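Local coordinates for protein mannosephosphate isomerase, putative (Archaeoglobus fulgidus, PDB 1ZX5) that probably interconverts D-mannose 6-phosphate and D-fructose 6-phosphate as a zinc-dependent type 1 isomerase, at residues 2-7 with 52-57; 98-103 with 206-211; 110-115 with 192-197; 243-248 with 275-280. All coordinates share one frame; numbering follows the deposited sequence.

Contact 1. Residues 2-7 with 52-57; sequences MELPSF and VLVKGQ
A single water bridges the two backbones: it donates to F7 O at 2.9 Å and to L53 O at 3.2 Å, and accepts a weak bond from K55 N at 3.4 Å. The motif beside it is a two-residue beta hairpin, whose type I' turn from V54 to Q57 joins strands 51-54 and 57-60. The turn is closed by paired backbone bonds, V54 N to Q57 O being the shorter at 2.8 Å. Against this hairpin end lies the N-terminal segment 2-7, which runs as an irregular loop toward strand 9-10. No direct hydrogen bond links the two segments, and apart from the water the join is one of packing. V54 has CG1 anti to its backbone nitrogen (chi1 174°), which turns this methyl toward two neighbours in the loop: P5 CD at 3.9 Å and, less closely, L4 CD2 at 4.2 Å. The P5 ring and the valine side chain cross at about a right angle. V54 also packs on L64 of helix 61-73, and L4 touches H68 of the same helix, while E71 of that helix takes hydrogen bonds from the backbone nitrogens of E3 and L4. K264 reaches the carbonyl oxygen of L4. The long chain of K55 starts beside its own backbone nitrogen and leans over the loop, bending at its last torsion. Its ammonium thereby lies over the backbone leading into the proline: K55 NZ is 3.6 Å from E3 O and 3.8 Å from P5 CD.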
loop_
_atom_site.group_PDB
_atom_site.type_symbol
_atom_site.label_atom_id
_atom_site.label_comp_id
_atom_site.label_asym_id
_atom_site.label_seq_id
_atom_site.Cartn_x
_atom_site.Cartn_y
_atom_site.Cartn_z
HETATM N N MSE A 2 2.687 -27.534 3.690
HETATM C CA MSE A 2 2.671 -26.797 4.964
HETATM C C MSE A 2 4.045 -26.788 5.665
HETATM O O MSE A 2 4.187 -27.202 6.815
HETATM C CB MSE A 2 1.531 -27.263 5.883
HETATM C CG MSE A 2 1.358 -28.765 5.992
HETATM SE SE MSE A 2 -0.485 -29.258 6.496
HETATM C CE MSE A 2 -1.368 -29.156 4.642
ATOM N N GLU A 3 5.040 -26.285 4.936
ATOM C CA GLU A 3 6.422 -26.136 5.409
ATOM C C GLU A 3 6.648 -24.832 6.191
ATOM O O GLU A 3 7.590 -24.729 6.981
ATOM C CB GLU A 3 7.391 -26.139 4.216
ATOM C CG GLU A 3 7.343 -27.381 3.320
ATOM C CD GLU A 3 8.043 -27.157 1.977
ATOM O OE1 GLU A 3 9.167 -26.592 1.963
ATOM O OE2 GLU A 3 7.468 -27.543 0.931
ATOM N N LEU A 4 5.795 -23.838 5.957
ATOM C CA LEU A 4 6.022 -22.503 6.501
ATOM C C LEU A 4 5.335 -22.286 7.847
ATOM O O LEU A 4 4.258 -22.834 8.089
ATOM C CB LEU A 4 5.593 -21.433 5.493
ATOM C CG LEU A 4 6.319 -21.405 4.143
ATOM C CD1 LEU A 4 5.645 -20.415 3.203
ATOM C CD2 LEU A 4 7.813 -21.090 4.302
ATOM N N PRO A 5 5.952 -21.467 8.726
ATOM C CA PRO A 5 5.293 -21.126 9.986
ATOM C C PRO A 5 4.105 -20.207 9.728
ATOM O O PRO A 5 3.920 -19.745 8.602
ATOM C CB PRO A 5 6.386 -20.390 10.764
ATOM C CG PRO A 5 7.279 -19.834 9.722
ATOM C CD PRO A 5 7.265 -20.811 8.592
ATOM N N SER A 6 3.305 -19.962 10.761
ATOM C CA SER A 6 2.155 -19.071 10.663
ATOM C C SER A 6 2.540 -17.606 10.441
ATOM O O SER A 6 1.826 -16.875 9.761
ATOM C CB SER A 6 1.296 -19.172 11.923
ATOM O OG SER A 6 0.502 -20.331 11.904
ATOM N N PHE A 7 3.653 -17.186 11.036
ATOM C CA PHE A 7 4.017 -15.787 11.098
ATOM C C PHE A 7 5.452 -15.561 10.641
ATOM O O PHE A 7 6.402 -16.040 11.271
ATOM C CB PHE A 7 3.809 -15.241 12.519
ATOM C CG PHE A 7 2.483 -15.623 13.136
ATOM C CD1 PHE A 7 1.281 -15.208 12.561
ATOM C CD2 PHE A 7 2.441 -16.402 14.284
ATOM C CE1 PHE A 7 0.055 -15.571 13.126
ATOM C CE2 PHE A 7 1.225 -16.766 14.856
ATOM C CZ PHE A 7 0.029 -16.342 14.274
ATOM N N VAL A 52 13.335 -11.604 4.705
ATOM C CA VAL A 52 12.481 -12.150 5.751
ATOM C C VAL A 52 13.191 -13.194 6.621
ATOM O O VAL A 52 14.211 -13.765 6.222
ATOM C CB VAL A 52 11.154 -12.730 5.163
ATOM C CG1 VAL A 52 10.356 -11.640 4.461
ATOM C CG2 VAL A 52 11.422 -13.906 4.224
ATOM N N LEU A 53 12.636 -13.419 7.813
ATOM C CA LEU A 53 13.082 -14.491 8.704
ATOM C C LEU A 53 12.071 -15.635 8.730
ATOM O O LEU A 53 10.937 -15.470 9.209
ATOM C CB LEU A 53 13.262 -13.972 10.135
ATOM C CG LEU A 53 14.460 -13.094 10.492
ATOM C CD1 LEU A 53 14.117 -12.233 11.719
ATOM C CD2 LEU A 53 15.715 -13.936 10.719
ATOM N N VAL A 54 12.494 -16.787 8.222
ATOM C CA VAL A 54 11.682 -17.996 8.288
ATOM C C VAL A 54 12.279 -18.984 9.306
ATOM O O VAL A 54 13.329 -19.589 9.053
ATOM C CB VAL A 54 11.499 -18.648 6.892
ATOM C CG1 VAL A 54 10.759 -19.984 7.016
ATOM C CG2 VAL A 54 10.745 -17.706 5.961
ATOM N N LYS A 55 11.602 -19.127 10.454
ATOM C CA LYS A 55 12.096 -19.945 11.580
ATOM C C LYS A 55 13.519 -19.528 12.020
ATOM O O LYS A 55 14.354 -20.373 12.369
ATOM C CB LYS A 55 12.034 -21.454 11.244
ATOM C CG LYS A 55 10.630 -22.091 11.318
ATOM C CD LYS A 55 10.510 -23.280 10.344
ATOM C CE LYS A 55 9.484 -24.327 10.813
ATOM N NZ LYS A 55 8.070 -23.992 10.464
ATOM N N GLY A 56 13.793 -18.226 11.983
ATOM C CA GLY A 56 15.103 -17.722 12.378
ATOM C C GLY A 56 16.166 -17.560 11.295
ATOM O O GLY A 56 17.207 -16.937 11.556
ATOM N N GLN A 57 15.919 -18.099 10.097
ATOM C CA GLN A 57 16.857 -17.954 8.972
ATOM C C GLN A 57 16.422 -16.894 7.954
ATOM O O GLN A 57 15.228 -16.718 7.683
ATOM C CB GLN A 57 17.116 -19.290 8.268
ATOM C CG GLN A 57 18.087 -20.201 9.003
ATOM C CD GLN A 57 17.438 -20.923 10.162
ATOM O OE1 GLN A 57 16.219 -21.114 10.187
ATOM N NE2 GLN A 57 18.251 -21.330 11.136
HETATM O O HOH W 1 9.101 -16.950 11.376
#

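Contact 2. Residues 98-103 with 206-211; sequences VHVHPS and KVLNTK
V207 presses both methyls onto segment 98-103, and this is the tight part of the contact. Strand 99-100 pairs with strand 194-195 in a small antiparallel sheet of the cupin-related catalytic domain, and V207 and L208, where the chain runs on from helix 201-207, pack on V100 of it. V207 CG2 sits against both branches of V100, 3.8 Å from V100 CG1 and 4.0 Å from V100 CG2. The two closest methyls, V100 CG1 and V207 CG2, each stand between their own backbone nitrogen and carbonyl carbon, V100 with chi1 at 59°, and the two side chains meet at a slant. The other V207 methyl, CG1, rests on P102 CB at 4.0 Å. No polar bond joins the segments, and the V207 side chain is further enclosed by Y194 and by A106 of helix 104-109. H99 and H101 point away from this apolar patch: H101 ND1 bonds to L192 O, while the NE2 atoms of both histidines make weak hydrogen bonds to a glycerol, probably from the crystallisation liquor. Farther along the chain the fit loosens. L208 reaches V100 with a single methyl, CD1 to CG2 at 4.2 Å, the two side chains crossing at about a right angle; it also packs on I139 and L142 of helix 139-146. Beyond it the chain leaves the strand altogether, with K211 exposed to solvent. There the backbone is shaped by an Asx turn, in which N209 OD1 accepts from K211 N at 3.0 Å, the donor tilted 30° from the amide carbonyl plane.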
loop_
_atom_site.group_PDB
_atom_site.type_symbol
_atom_site.label_atom_id
_atom_site.label_comp_id
_atom_site.label_asym_id
_atom_site.label_seq_id
_atom_site.Cartn_x
_atom_site.Cartn_y
_atom_site.Cartn_z
ATOM N N VAL A 98 1.233 16.048 -7.885
ATOM C CA VAL A 98 0.168 15.255 -8.481
ATOM C C VAL A 98 0.766 14.241 -9.461
ATOM O O VAL A 98 1.656 14.556 -10.248
ATOM C CB VAL A 98 -0.897 16.140 -9.188
ATOM C CG1 VAL A 98 -1.952 15.279 -9.868
ATOM C CG2 VAL A 98 -1.567 17.093 -8.174
ATOM N N HIS A 99 0.286 13.010 -9.369
ATOM C CA HIS A 99 0.727 11.947 -10.249
ATOM C C HIS A 99 -0.453 11.031 -10.560
ATOM O O HIS A 99 -1.543 11.209 -10.017
ATOM C CB HIS A 99 1.922 11.186 -9.648
ATOM C CG HIS A 99 1.716 10.736 -8.234
ATOM N ND1 HIS A 99 1.690 11.612 -7.165
ATOM C CD2 HIS A 99 1.573 9.497 -7.705
ATOM C CE1 HIS A 99 1.504 10.936 -6.046
ATOM N NE2 HIS A 99 1.433 9.651 -6.344
ATOM N N VAL A 100 -0.226 10.075 -11.450
ATOM C CA VAL A 100 -1.260 9.218 -11.980
ATOM C C VAL A 100 -0.614 7.888 -12.373
ATOM O O VAL A 100 0.545 7.847 -12.784
ATOM C CB VAL A 100 -2.004 9.901 -13.212
ATOM C CG1 VAL A 100 -1.041 10.245 -14.351
ATOM C CG2 VAL A 100 -3.168 9.036 -13.728
ATOM N N HIS A 101 -1.372 6.807 -12.230
ATOM C CA HIS A 101 -0.912 5.468 -12.574
ATOM C C HIS A 101 -1.592 4.972 -13.849
ATOM O O HIS A 101 -2.770 5.261 -14.070
ATOM C CB HIS A 101 -1.229 4.495 -11.442
ATOM C CG HIS A 101 -0.614 4.872 -10.132
ATOM N ND1 HIS A 101 0.738 5.105 -9.982
ATOM C CD2 HIS A 101 -1.160 5.034 -8.904
ATOM C CE1 HIS A 101 0.994 5.415 -8.724
ATOM N NE2 HIS A 101 -0.139 5.373 -8.049
ATOM N N PRO A 102 -0.855 4.201 -14.673
ATOM C CA PRO A 102 -1.459 3.544 -15.829
ATOM C C PRO A 102 -2.220 2.259 -15.440
ATOM O O PRO A 102 -1.905 1.625 -14.427
ATOM C CB PRO A 102 -0.241 3.182 -16.685
ATOM C CG PRO A 102 0.833 2.914 -15.678
ATOM C CD PRO A 102 0.586 3.886 -14.545
ATOM N N SER A 103 -3.211 1.885 -16.248
ATOM C CA SER A 103 -3.800 0.546 -16.182
ATOM C C SER A 103 -2.826 -0.485 -16.763
ATOM O O SER A 103 -1.807 -0.119 -17.354
ATOM C CB SER A 103 -5.103 0.517 -16.971
ATOM O OG SER A 103 -4.865 0.836 -18.333
ATOM N N LYS A 206 -1.367 10.220 -22.053
ATOM C CA LYS A 206 -1.884 8.924 -22.474
ATOM C C LYS A 206 -2.738 8.163 -21.445
ATOM O O LYS A 206 -3.514 7.285 -21.821
ATOM C CB LYS A 206 -0.721 8.063 -22.953
ATOM C CG LYS A 206 -0.199 8.559 -24.311
ATOM C CD LYS A 206 1.020 7.792 -24.742
ATOM C CE LYS A 206 1.502 8.233 -26.120
ATOM N NZ LYS A 206 2.919 7.771 -26.299
ATOM N N VAL A 207 -2.607 8.491 -20.159
ATOM C CA VAL A 207 -3.272 7.695 -19.118
ATOM C C VAL A 207 -4.238 8.501 -18.254
ATOM O O VAL A 207 -5.078 7.927 -17.575
ATOM C CB VAL A 207 -2.250 6.926 -18.209
ATOM C CG1 VAL A 207 -1.212 6.194 -19.058
ATOM C CG2 VAL A 207 -1.555 7.868 -17.230
ATOM N N LEU A 208 -4.119 9.826 -18.284
ATOM C CA LEU A 208 -4.859 10.689 -17.363
ATOM C C LEU A 208 -6.365 10.749 -17.650
ATOM O O LEU A 208 -6.789 11.018 -18.786
ATOM C CB LEU A 208 -4.266 12.105 -17.342
ATOM C CG LEU A 208 -4.937 13.118 -16.405
ATOM C CD1 LEU A 208 -4.796 12.691 -14.934
ATOM C CD2 LEU A 208 -4.394 14.527 -16.647
ATOM N N ASN A 209 -7.158 10.486 -16.609
ATOM C CA ASN A 209 -8.600 10.748 -16.636
ATOM C C ASN A 209 -8.828 12.244 -16.396
ATOM O O ASN A 209 -8.616 12.748 -15.287
ATOM C CB ASN A 209 -9.310 9.889 -15.576
ATOM C CG ASN A 209 -10.844 9.969 -15.651
ATOM O OD1 ASN A 209 -11.418 10.822 -16.334
ATOM N ND2 ASN A 209 -11.507 9.080 -14.922
ATOM N N THR A 210 -9.242 12.948 -17.442
ATOM C CA THR A 210 -9.455 14.394 -17.377
ATOM C C THR A 210 -10.885 14.783 -16.988
ATOM O O THR A 210 -11.196 15.976 -16.894
ATOM C CB THR A 210 -9.094 15.078 -18.713
ATOM O OG1 THR A 210 -9.774 14.416 -19.790
ATOM C CG2 THR A 210 -7.568 15.048 -18.947
ATOM N N LYS A 211 -11.742 13.783 -16.750
ATOM C CA LYS A 211 -13.128 14.027 -16.340
ATOM C C LYS A 211 -13.260 14.261 -14.841
ATOM O O LYS A 211 -12.460 13.767 -14.042
ATOM C CB LYS A 211 -14.053 12.856 -16.724
ATOM C CG LYS A 211 -14.109 12.506 -18.194
ATOM C CD LYS A 211 -14.345 13.735 -19.062
ATOM C CE LYS A 211 -13.826 13.511 -20.476
ATOM N NZ LYS A 211 -13.852 14.771 -21.274
#

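Contact 3. Residues 110-115 with 192-197; sequences LGEAEG and LAYFFN. With ACY (acetic acid), chain H.
E112 and Y194 meet because the first torsion of each sets its CG beside the backbone nitrogen, and the glutamate then bends at chi2 (-77°) to bring its carboxylate to the tyrosine. Y194 OH donates to E112 OE2 at 2.6 Å, the oxygen lying at the ring edge in its plane. The bond uses the anti side of OE2, 27° out of the carboxylate plane. The same oxygen forms a salt bridge with K203, which would favour the ionised glutamate. L192 packs alongside the glutamate chain, crossing it obliquely: its CD2 meets E112 CD at 3.5 Å, while its CD1 touches E112 CB at 3.6 Å and G115 O at 3.3 Å. E114 slides past this leucine in the reverse direction, its CB 3.9 Å from L192 CG, and its carboxylate goes on to H45 and T191. With only a methyl at E112, as in an alanine, Y194 OH and the K203 ammonium would probably lose their shared acceptor and L192 CD2 its cover. L110 CD1 adds a contact to Y194 CE2 at 3.8 Å. Farther off, N197 ND2 donates a hydrogen bond to O of an acetic acid molecule, probably from the crystallisation liquor, at 3.2 Å. Segment 110-115 leaves helix 104-109 through a Schellman motif at G111, so the contact ties this helix exit to strand 194-195, with helix 201-207 packed against Y194 and strand 99-100 paired alongside.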
loop_
_atom_site.group_PDB
_atom_site.type_symbol
_atom_site.label_atom_id
_atom_site.label_comp_id
_atom_site.label_asym_id
_atom_site.label_seq_id
_atom_site.Cartn_x
_atom_site.Cartn_y
_atom_site.Cartn_z
ATOM N N LEU A 110 2.265 1.432 -23.498
ATOM C CA LEU A 110 3.451 2.280 -23.307
ATOM C C LEU A 110 4.764 1.488 -23.337
ATOM O O LEU A 110 5.837 2.085 -23.360
ATOM C CB LEU A 110 3.344 3.053 -21.978
ATOM C CG LEU A 110 2.322 4.195 -21.931
ATOM C CD1 LEU A 110 2.144 4.766 -20.510
ATOM C CD2 LEU A 110 2.710 5.285 -22.904
ATOM N N GLY A 111 4.668 0.157 -23.314
ATOM C CA GLY A 111 5.833 -0.731 -23.320
ATOM C C GLY A 111 6.633 -0.783 -22.020
ATOM O O GLY A 111 7.837 -1.055 -22.025
ATOM N N GLU A 112 5.975 -0.546 -20.897
ATOM C CA GLU A 112 6.659 -0.608 -19.607
ATOM C C GLU A 112 7.015 -2.056 -19.258
ATOM O O GLU A 112 6.336 -2.992 -19.700
ATOM C CB GLU A 112 5.782 0.009 -18.513
ATOM C CG GLU A 112 5.496 1.503 -18.712
ATOM C CD GLU A 112 6.678 2.423 -18.332
ATOM O OE1 GLU A 112 7.807 1.935 -18.052
ATOM O OE2 GLU A 112 6.460 3.654 -18.296
ATOM N N ALA A 113 8.096 -2.245 -18.511
ATOM C CA ALA A 113 8.435 -3.567 -17.986
ATOM C C ALA A 113 7.515 -3.915 -16.803
ATOM O O ALA A 113 7.202 -5.077 -16.586
ATOM C CB ALA A 113 9.902 -3.637 -17.579
ATOM N N GLU A 114 7.075 -2.913 -16.044
ATOM C CA GLU A 114 6.083 -3.172 -14.986
ATOM C C GLU A 114 4.638 -3.134 -15.501
ATOM O O GLU A 114 4.353 -2.569 -16.573
ATOM C CB GLU A 114 6.212 -2.181 -13.843
ATOM C CG GLU A 114 7.620 -1.781 -13.467
ATOM C CD GLU A 114 7.623 -1.069 -12.142
ATOM O OE1 GLU A 114 7.250 -1.721 -11.144
ATOM O OE2 GLU A 114 7.959 0.144 -12.104
ATOM N N GLY A 115 3.732 -3.724 -14.722
ATOM C CA GLY A 115 2.305 -3.697 -15.026
ATOM C C GLY A 115 1.634 -2.431 -14.511
ATOM O O GLY A 115 2.298 -1.513 -14.001
ATOM N N LEU A 192 4.926 2.058 -11.257
ATOM C CA LEU A 192 4.719 3.020 -12.347
ATOM C C LEU A 192 3.881 4.193 -11.864
ATOM O O LEU A 192 2.777 4.009 -11.345
ATOM C CB LEU A 192 4.045 2.384 -13.565
ATOM C CG LEU A 192 4.863 1.396 -14.385
ATOM C CD1 LEU A 192 4.011 0.851 -15.514
ATOM C CD2 LEU A 192 6.150 2.033 -14.915
ATOM N N ALA A 193 4.430 5.391 -12.018
ATOM C CA ALA A 193 3.749 6.618 -11.635
ATOM C C ALA A 193 4.266 7.745 -12.511
ATOM O O ALA A 193 5.474 7.875 -12.709
ATOM C CB ALA A 193 3.981 6.933 -10.132
ATOM N N TYR A 194 3.347 8.540 -13.041
ATOM C CA TYR A 194 3.706 9.643 -13.910
ATOM C C TYR A 194 3.288 10.944 -13.273
ATOM O O TYR A 194 2.113 11.149 -12.961
ATOM C CB TYR A 194 3.059 9.479 -15.278
ATOM C CG TYR A 194 3.324 8.129 -15.904
ATOM C CD1 TYR A 194 4.643 7.650 -16.072
ATOM C CD2 TYR A 194 2.267 7.331 -16.341
ATOM C CE1 TYR A 194 4.887 6.400 -16.658
ATOM C CE2 TYR A 194 2.493 6.082 -16.924
ATOM C CZ TYR A 194 3.801 5.622 -17.079
ATOM O OH TYR A 194 4.008 4.397 -17.684
ATOM N N PHE A 195 4.260 11.822 -13.080
ATOM C CA PHE A 195 4.039 13.063 -12.347
ATOM C C PHE A 195 3.674 14.196 -13.288
ATOM O O PHE A 195 4.015 14.163 -14.470
ATOM C CB PHE A 195 5.274 13.386 -11.490
ATOM C CG PHE A 195 5.386 12.514 -10.253
ATOM C CD1 PHE A 195 4.944 12.982 -9.008
ATOM C CD2 PHE A 195 5.906 11.220 -10.337
ATOM C CE1 PHE A 195 5.017 12.165 -7.855
ATOM C CE2 PHE A 195 5.994 10.399 -9.193
ATOM C CZ PHE A 195 5.542 10.866 -7.950
ATOM N N PHE A 196 2.968 15.190 -12.763
ATOM C CA PHE A 196 2.592 16.373 -13.535
ATOM C C PHE A 196 3.785 17.310 -13.752
ATOM O O PHE A 196 3.900 18.358 -13.116
ATOM C CB PHE A 196 1.442 17.108 -12.836
ATOM C CG PHE A 196 0.075 16.533 -13.125
ATOM C CD1 PHE A 196 -0.104 15.153 -13.327
ATOM C CD2 PHE A 196 -1.042 17.370 -13.172
ATOM C CE1 PHE A 196 -1.376 14.619 -13.580
ATOM C CE2 PHE A 196 -2.319 16.844 -13.414
ATOM C CZ PHE A 196 -2.484 15.470 -13.625
ATOM N N ASN A 197 4.686 16.915 -14.645
ATOM C CA ASN A 197 5.860 17.717 -14.970
ATOM C C ASN A 197 6.241 17.454 -16.411
ATOM O O ASN A 197 5.710 16.528 -17.040
ATOM C CB ASN A 197 7.042 17.449 -13.999
ATOM C CG ASN A 197 7.510 15.983 -13.986
ATOM O OD1 ASN A 197 7.576 15.311 -15.013
ATOM N ND2 ASN A 197 7.861 15.504 -12.812
HETATM C C ACY H . 9.073 11.413 -11.758
HETATM O O ACY H . 8.999 12.618 -12.085
HETATM O OXT ACY H . 8.555 10.485 -12.419
HETATM C CH3 ACY H . 9.815 11.047 -10.502
#

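Contact 4. Residues 243-248 with 275-280; sequences IKTGGV and CLVPAS
T245 and V277 touch by one methyl each, T245 CG2 lying 3.7 Å from V277 CG1, where strands 240-244 and 274-277 of two different sheets in the cupin domain run out into loops. The threonine is turned (chi1 59°) with OG1 between its backbone nitrogen and carbonyl carbon, and CG2 swings toward the valine. V277 answers with CG1 anti to its backbone nitrogen, chi1 -175°, and the side chains cross at a slant. OG1 has its own work: it accepts from G247 N at 3.1 Å, an ST turn, and its hydroxyl proton serves chiefly the carbonyl oxygen of T281, with that of D282 also within bonding range. G246 and G247 continue the turn with positive phi, a conformation that glycine adopts readily. The chain then passes close to A279, whose CB lies 3.5 Å from both G247 O and V248 C. A valine in place of T245 would probably cost G247 N this side-chain acceptor and break the link to T281, leaving the glycine turn freer to shift against A279. No hydrogen bond crosses between the segments: the hydroxyl ties the T245 turn to itself and to the residues just before strand 283-288, so the join rests on van der Waals contact, methyl on methyl at T245 and V277 and the A279 methyl on the backbone of G247 and V248.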
loop_
_atom_site.group_PDB
_atom_site.type_symbol
_atom_site.label_atom_id
_atom_site.label_comp_id
_atom_site.label_asym_id
_atom_site.label_seq_id
_atom_site.Cartn_x
_atom_site.Cartn_y
_atom_site.Cartn_z
ATOM N N ILE A 243 -8.802 -14.787 13.890
ATOM C CA ILE A 243 -8.732 -14.236 12.547
ATOM C C ILE A 243 -8.579 -15.362 11.528
ATOM O O ILE A 243 -7.775 -16.271 11.726
ATOM C CB ILE A 243 -7.575 -13.192 12.447
ATOM C CG1 ILE A 243 -7.873 -11.997 13.364
ATOM C CG2 ILE A 243 -7.345 -12.736 10.982
ATOM C CD1 ILE A 243 -6.899 -10.861 13.220
ATOM N N LYS A 244 -9.366 -15.302 10.453
ATOM C CA LYS A 244 -9.299 -16.279 9.355
ATOM C C LYS A 244 -8.564 -15.676 8.174
ATOM O O LYS A 244 -8.851 -14.542 7.788
ATOM C CB LYS A 244 -10.708 -16.681 8.880
ATOM C CG LYS A 244 -11.687 -17.027 9.972
ATOM C CD LYS A 244 -11.359 -18.359 10.571
ATOM C CE LYS A 244 -12.570 -18.978 11.233
ATOM N NZ LYS A 244 -12.267 -20.395 11.609
ATOM N N THR A 245 -7.639 -16.428 7.585
ATOM C CA THR A 245 -6.956 -15.972 6.372
ATOM C C THR A 245 -7.858 -16.021 5.131
ATOM O O THR A 245 -7.683 -15.225 4.202
ATOM C CB THR A 245 -5.679 -16.796 6.078
ATOM O OG1 THR A 245 -6.022 -18.179 5.936
ATOM C CG2 THR A 245 -4.640 -16.630 7.191
ATOM N N GLY A 246 -8.817 -16.949 5.126
ATOM C CA GLY A 246 -9.610 -17.268 3.937
ATOM C C GLY A 246 -8.873 -18.204 2.984
ATOM O O GLY A 246 -9.273 -18.354 1.831
ATOM N N GLY A 247 -7.785 -18.826 3.451
ATOM C CA GLY A 247 -7.006 -19.737 2.610
ATOM C C GLY A 247 -6.241 -19.030 1.501
ATOM O O GLY A 247 -5.903 -19.638 0.493
ATOM N N VAL A 248 -5.986 -17.738 1.698
ATOM C CA VAL A 248 -5.098 -16.946 0.841
ATOM C C VAL A 248 -4.023 -16.276 1.700
ATOM O O VAL A 248 -4.165 -16.188 2.927
ATOM C CB VAL A 248 -5.869 -15.851 0.040
ATOM C CG1 VAL A 248 -6.941 -16.487 -0.878
ATOM C CG2 VAL A 248 -6.492 -14.822 0.976
ATOM N N CYS A 275 3.484 -8.520 9.601
ATOM C CA CYS A 275 3.649 -9.925 9.708
ATOM C C CYS A 275 3.030 -10.555 8.451
ATOM O O CYS A 275 1.929 -10.187 8.048
ATOM C CB CYS A 275 2.881 -10.307 10.977
ATOM S SG CYS A 275 2.751 -11.919 11.244
ATOM N N LEU A 276 3.744 -11.492 7.834
ATOM C CA LEU A 276 3.254 -12.227 6.670
ATOM C C LEU A 276 2.716 -13.601 7.101
ATOM O O LEU A 276 3.427 -14.392 7.731
ATOM C CB LEU A 276 4.377 -12.383 5.628
ATOM C CG LEU A 276 4.176 -13.300 4.408
ATOM C CD1 LEU A 276 3.199 -12.704 3.416
ATOM C CD2 LEU A 276 5.526 -13.557 3.704
ATOM N N VAL A 277 1.454 -13.868 6.763
ATOM C CA VAL A 277 0.796 -15.110 7.127
ATOM C C VAL A 277 0.528 -15.915 5.854
ATOM O O VAL A 277 -0.290 -15.507 5.028
ATOM C CB VAL A 277 -0.541 -14.852 7.874
ATOM C CG1 VAL A 277 -1.156 -16.179 8.369
ATOM C CG2 VAL A 277 -0.350 -13.831 9.030
ATOM N N PRO A 278 1.230 -17.050 5.681
ATOM C CA PRO A 278 0.964 -17.915 4.522
ATOM C C PRO A 278 -0.455 -18.493 4.533
ATOM O O PRO A 278 -1.029 -18.707 5.606
ATOM C CB PRO A 278 2.010 -19.039 4.657
ATOM C CG PRO A 278 3.075 -18.484 5.573
ATOM C CD PRO A 278 2.315 -17.581 6.529
ATOM N N ALA A 279 -1.002 -18.731 3.340
ATOM C CA ALA A 279 -2.321 -19.362 3.165
ATOM C C ALA A 279 -2.476 -20.702 3.869
ATOM O O ALA A 279 -3.596 -21.106 4.191
ATOM C CB ALA A 279 -2.631 -19.529 1.697
ATOM N N SER A 280 -1.363 -21.396 4.100
ATOM C CA SER A 280 -1.392 -22.679 4.808
ATOM C C SER A 280 -1.798 -22.553 6.286
ATOM O O SER A 280 -1.998 -23.552 6.954
ATOM C CB SER A 280 -0.045 -23.400 4.683
ATOM O OG SER A 280 1.008 -22.626 5.237
#

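In the fold
The four contacts form two pairs, well separated in the fold. Contacts 1 and 4 lie about 13 Å apart between centres and touch, the 2-7 loop resting on V277 and P278; the N-terminal chain thus packs directly on the C-terminal cupin domain. Contacts 2 and 3, with centres about 10 Å apart, share the small sheet of strands 99-100 and 194-195, and helix 201-207 follows the latter strand. Contact 1 and contact 2 are about 40 Å apart between centres, on opposite sides of the chain's centre. Along the chain contact 1 closes first, contact 3 is nested inside contact 2, and contact 4 comes last. H99 of contact 2 bonds to the backbone of Q97, a residue of the fructofuranose pocket, which places the second pair beside that pocket.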